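PDB 1ZPV: ACT domain protein from Streptococcus pneumoniae, which is of unknown function but forms a homodimer and carries an ACT domain, a fold that in many relatives serves as a small-molecule-binding regulatory module. Local coordinates for residues C[65-70]-C[74-79]. Numbering follows the deposited sequence.
Sequences EFEAFG and NVKINI
Ile77, on strand 75-81, packs against Phe66 and Gly70 of helix 59-72. Ile77 CB lies 3.7 Å from the carbonyl O of Phe66. Ile77 CG2, anti to the strand backbone N, then branches to CB of Phe66 at 3.8 Å and meets CG and CD2 of its ring obliquely. Ile77 CG1 is anti to its own carbonyl carbon (chi1 -57°), which turns that branch to Gly70 CA; the extended chain ends with Ile77 CD1 3.5 Å from Gly70 CA, close to Phe66 O and at the edge of the Phe69 ring. Here the helix offers bare backbone, which lets the chains approach to 4.9 Å between the CA atoms of Gly70 and Val75. Further along, Ile79 CD1 lies 3.8 Å from Phe66 CE1, and Ile8 of strand 4-12 also packs against Phe66 and Ile77.

Asn74, with positive phi, ends the helix in a Schellman motif, whose 6-to-1 bond runs from Val75 N to Gly70 O (3.0 Å), nearly straight (172° at the hydrogen) and from above the carbonyl plane. One water bridges the two backbones, donating to Glu67 O and Val75 O and accepting from Ile77 N.

The axes of helix segment 65-70 and strand segment 75-79 are antiparallel (167°), in the closing alpha-beta unit of the ACT domain's βαββαβ fold. Chemically, the contact is an apolar core with a hydrated margin. Glu67 OE2 and Lys76 NZ remain 4.9 Å apart, so any attraction is probably long-range. A second water donates to Ile77 O and, weakly, to Glu67 OE2; water thus serves the strand edge away from strand 4-12, to which Lys76 and Asn78 bond.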
ATOM      1  N   GLU C  65      14.974  -5.444 -18.810  1.00 17.68           N
ATOM      2  CA  GLU C  65      14.118  -6.427 -19.484  1.00 18.19           C
ATOM      3  C   GLU C  65      12.672  -6.416 -18.964  1.00 18.15           C
ATOM      4  O   GLU C  65      11.721  -6.461 -19.769  1.00 18.74           O
ATOM      5  CB  GLU C  65      14.738  -7.809 -19.364  1.00 18.64           C
ATOM      6  CG  GLU C  65      13.950  -8.904 -20.013  1.00 22.43           C
ATOM      7  CD  GLU C  65      14.178  -9.007 -21.520  1.00 23.60           C
ATOM      8  OE1 GLU C  65      14.821  -8.120 -22.145  1.00 24.85           O
ATOM      9  OE2 GLU C  65      13.698 -10.013 -22.059  1.00 27.57           O
ATOM     10  N   PHE C  66      12.495  -6.314 -17.644  1.00 17.49           N
ATOM     11  CA  PHE C  66      11.145  -6.230 -17.079  1.00 18.94           C
ATOM     12  C   PHE C  66      10.411  -4.930 -17.453  1.00 18.71           C
ATOM     13  O   PHE C  66       9.225  -4.955 -17.765  1.00 18.61           O
ATOM     14  CB  PHE C  66      11.176  -6.472 -15.559  1.00 18.85           C
ATOM     15  CG  PHE C  66      11.128  -7.944 -15.186  1.00 18.36           C
ATOM     16  CD1 PHE C  66      12.187  -8.556 -14.539  1.00 20.65           C
ATOM     17  CD2 PHE C  66      10.017  -8.707 -15.484  1.00 16.34           C
ATOM     18  CE1 PHE C  66      12.102  -9.934 -14.167  1.00 20.25           C
ATOM     19  CE2 PHE C  66       9.931 -10.057 -15.145  1.00 20.73           C
ATOM     20  CZ  PHE C  66      10.959 -10.679 -14.497  1.00 20.47           C
ATOM     21  N   GLU C  67      11.131  -3.827 -17.467  1.00 19.56           N
ATOM     22  CA  GLU C  67      10.550  -2.546 -17.860  1.00 21.85           C
ATOM     23  C   GLU C  67      10.156  -2.589 -19.341  1.00 21.71           C
ATOM     24  O   GLU C  67       9.073  -2.139 -19.734  1.00 22.59           O
ATOM     25  CB  GLU C  67      11.526  -1.406 -17.541  1.00 23.49           C
ATOM     26  CG  GLU C  67      11.142  -0.061 -18.162  1.00 27.22           C
ATOM     27  CD  GLU C  67      12.039   1.060 -17.691  1.00 37.39           C
ATOM     28  OE1 GLU C  67      13.242   1.106 -18.082  1.00 41.84           O
ATOM     29  OE2 GLU C  67      11.531   1.917 -16.932  1.00 40.61           O
ATOM     30  N   ALA C  68      11.020  -3.147 -20.175  1.00 21.91           N
ATOM     31  CA  ALA C  68      10.704  -3.269 -21.593  1.00 21.51           C
ATOM     32  C   ALA C  68       9.495  -4.190 -21.823  1.00 21.69           C
ATOM     33  O   ALA C  68       8.611  -3.861 -22.638  1.00 21.23           O
ATOM     34  CB  ALA C  68      11.917  -3.764 -22.383  1.00 22.19           C
ATOM     35  N   PHE C  69       9.464  -5.341 -21.134  1.00 20.28           N
ATOM     36  CA  PHE C  69       8.332  -6.252 -21.244  1.00 20.00           C
ATOM     37  C   PHE C  69       7.039  -5.616 -20.718  1.00 19.38           C
ATOM     38  O   PHE C  69       5.977  -5.707 -21.359  1.00 18.13           O
ATOM     39  CB  PHE C  69       8.575  -7.581 -20.518  1.00 20.69           C
ATOM     40  CG  PHE C  69       7.376  -8.506 -20.577  1.00 20.71           C
ATOM     41  CD1 PHE C  69       7.056  -9.163 -21.752  1.00 23.18           C
ATOM     42  CD2 PHE C  69       6.531  -8.648 -19.465  1.00 23.05           C
ATOM     43  CE1 PHE C  69       5.910  -9.978 -21.834  1.00 23.94           C
ATOM     44  CE2 PHE C  69       5.407  -9.472 -19.513  1.00 22.78           C
ATOM     45  CZ  PHE C  69       5.086 -10.139 -20.713  1.00 21.29           C
ATOM     46  N   GLY C  70       7.130  -4.987 -19.543  1.00 19.50           N
ATOM     47  CA  GLY C  70       6.036  -4.169 -18.986  1.00 20.73           C
ATOM     48  C   GLY C  70       5.370  -3.217 -19.979  1.00 22.13           C
ATOM     49  O   GLY C  70       4.147  -3.134 -20.066  1.00 21.12           O
ATOM     50  N   ASN C  74       1.450  -2.412 -21.247  1.00 21.00           N
ATOM     51  CA  ASN C  74       1.006  -1.119 -20.687  1.00 20.91           C
ATOM     52  C   ASN C  74       1.006  -1.115 -19.139  1.00 21.22           C
ATOM     53  O   ASN C  74       0.089  -0.600 -18.490  1.00 20.18           O
ATOM     54  CB  ASN C  74      -0.353  -0.679 -21.267  1.00 21.67           C
ATOM     55  CG  ASN C  74      -0.366  -0.633 -22.802  1.00 23.83           C
ATOM     56  OD1 ASN C  74      -1.212  -1.250 -23.438  1.00 28.09           O
ATOM     57  ND2 ASN C  74       0.554   0.107 -23.382  1.00 25.42           N
ATOM     58  N   VAL C  75       2.050  -1.710 -18.552  1.00 20.45           N
ATOM     59  CA  VAL C  75       2.186  -1.777 -17.095  1.00 20.40           C
ATOM     60  C   VAL C  75       3.608  -1.393 -16.681  1.00 20.64           C
ATOM     61  O   VAL C  75       4.568  -1.497 -17.468  1.00 21.04           O
ATOM     62  CB  VAL C  75       1.831  -3.196 -16.493  1.00 20.76           C
ATOM     63  CG1 VAL C  75       0.388  -3.607 -16.806  1.00 20.40           C
ATOM     64  CG2 VAL C  75       2.837  -4.296 -16.922  1.00 19.50           C
ATOM     65  N   LYS C  76       3.745  -0.950 -15.448  1.00 19.72           N
ATOM     66  CA  LYS C  76       5.050  -0.573 -14.955  1.00 19.86           C
ATOM     67  C   LYS C  76       5.550  -1.717 -14.099  1.00 19.82           C
ATOM     68  O   LYS C  76       4.881  -2.098 -13.140  1.00 18.80           O
ATOM     69  CB  LYS C  76       4.929   0.707 -14.162  1.00 21.03           C
ATOM     70  CG  LYS C  76       6.267   1.385 -13.857  1.00 26.10           C
ATOM     71  CD  LYS C  76       6.872   2.041 -15.100  1.00 30.18           C
ATOM     72  CE  LYS C  76       8.297   2.476 -14.817  1.00 34.24           C
ATOM     73  NZ  LYS C  76       8.361   3.062 -13.444  1.00 37.64           N
ATOM     74  N   ILE C  77       6.702  -2.286 -14.447  1.00 18.67           N
ATOM     75  CA  ILE C  77       7.231  -3.397 -13.648  1.00 19.66           C
ATOM     76  C   ILE C  77       8.527  -2.987 -12.947  1.00 20.32           C
ATOM     77  O   ILE C  77       9.458  -2.564 -13.602  1.00 20.57           O
ATOM     78  CB  ILE C  77       7.473  -4.652 -14.476  1.00 18.69           C
ATOM     79  CG1 ILE C  77       6.175  -5.077 -15.165  1.00 17.87           C
ATOM     80  CG2 ILE C  77       8.045  -5.804 -13.546  1.00 18.33           C
ATOM     81  CD1 ILE C  77       6.286  -6.235 -16.189  1.00 16.53           C
ATOM     82  N   ASN C  78       8.586  -3.166 -11.633  1.00 20.88           N
ATOM     83  CA  ASN C  78       9.786  -2.822 -10.879  1.00 21.04           C
ATOM     84  C   ASN C  78      10.370  -4.131 -10.336  1.00 20.86           C
ATOM     85  O   ASN C  78       9.610  -5.057  -9.970  1.00 20.98           O
ATOM     86  CB  ASN C  78       9.446  -1.803  -9.770  1.00 22.18           C
ATOM     87  CG  ASN C  78       9.293  -0.343 -10.307  1.00 28.39           C
ATOM     88  OD1 ASN C  78      10.195   0.498 -10.140  1.00 33.73           O
ATOM     89  ND2 ASN C  78       8.164  -0.048 -10.939  1.00 30.57           N
ATOM     90  N   ILE C  79      11.688  -4.262 -10.335  1.00 18.59           N
ATOM     91  CA  ILE C  79      12.308  -5.418  -9.646  1.00 19.24           C
ATOM     92  C   ILE C  79      13.380  -4.927  -8.671  1.00 20.10           C
ATOM     93  O   ILE C  79      14.164  -4.018  -9.005  1.00 20.65           O
ATOM     94  CB  ILE C  79      12.833  -6.504 -10.646  1.00 19.06           C
ATOM     95  CG1 ILE C  79      13.429  -7.725  -9.905  1.00 18.62           C
ATOM     96  CG2 ILE C  79      13.779  -5.894 -11.714  1.00 20.96           C
ATOM     97  CD1 ILE C  79      13.722  -8.927 -10.830  1.00 20.53           C
TER
HETATM   98  O   HOH W   1       7.333  -1.505 -17.164  1.00 26.22           O
HETATM   99  O   HOH W   2      10.180   0.116 -14.342  1.00 47.10           O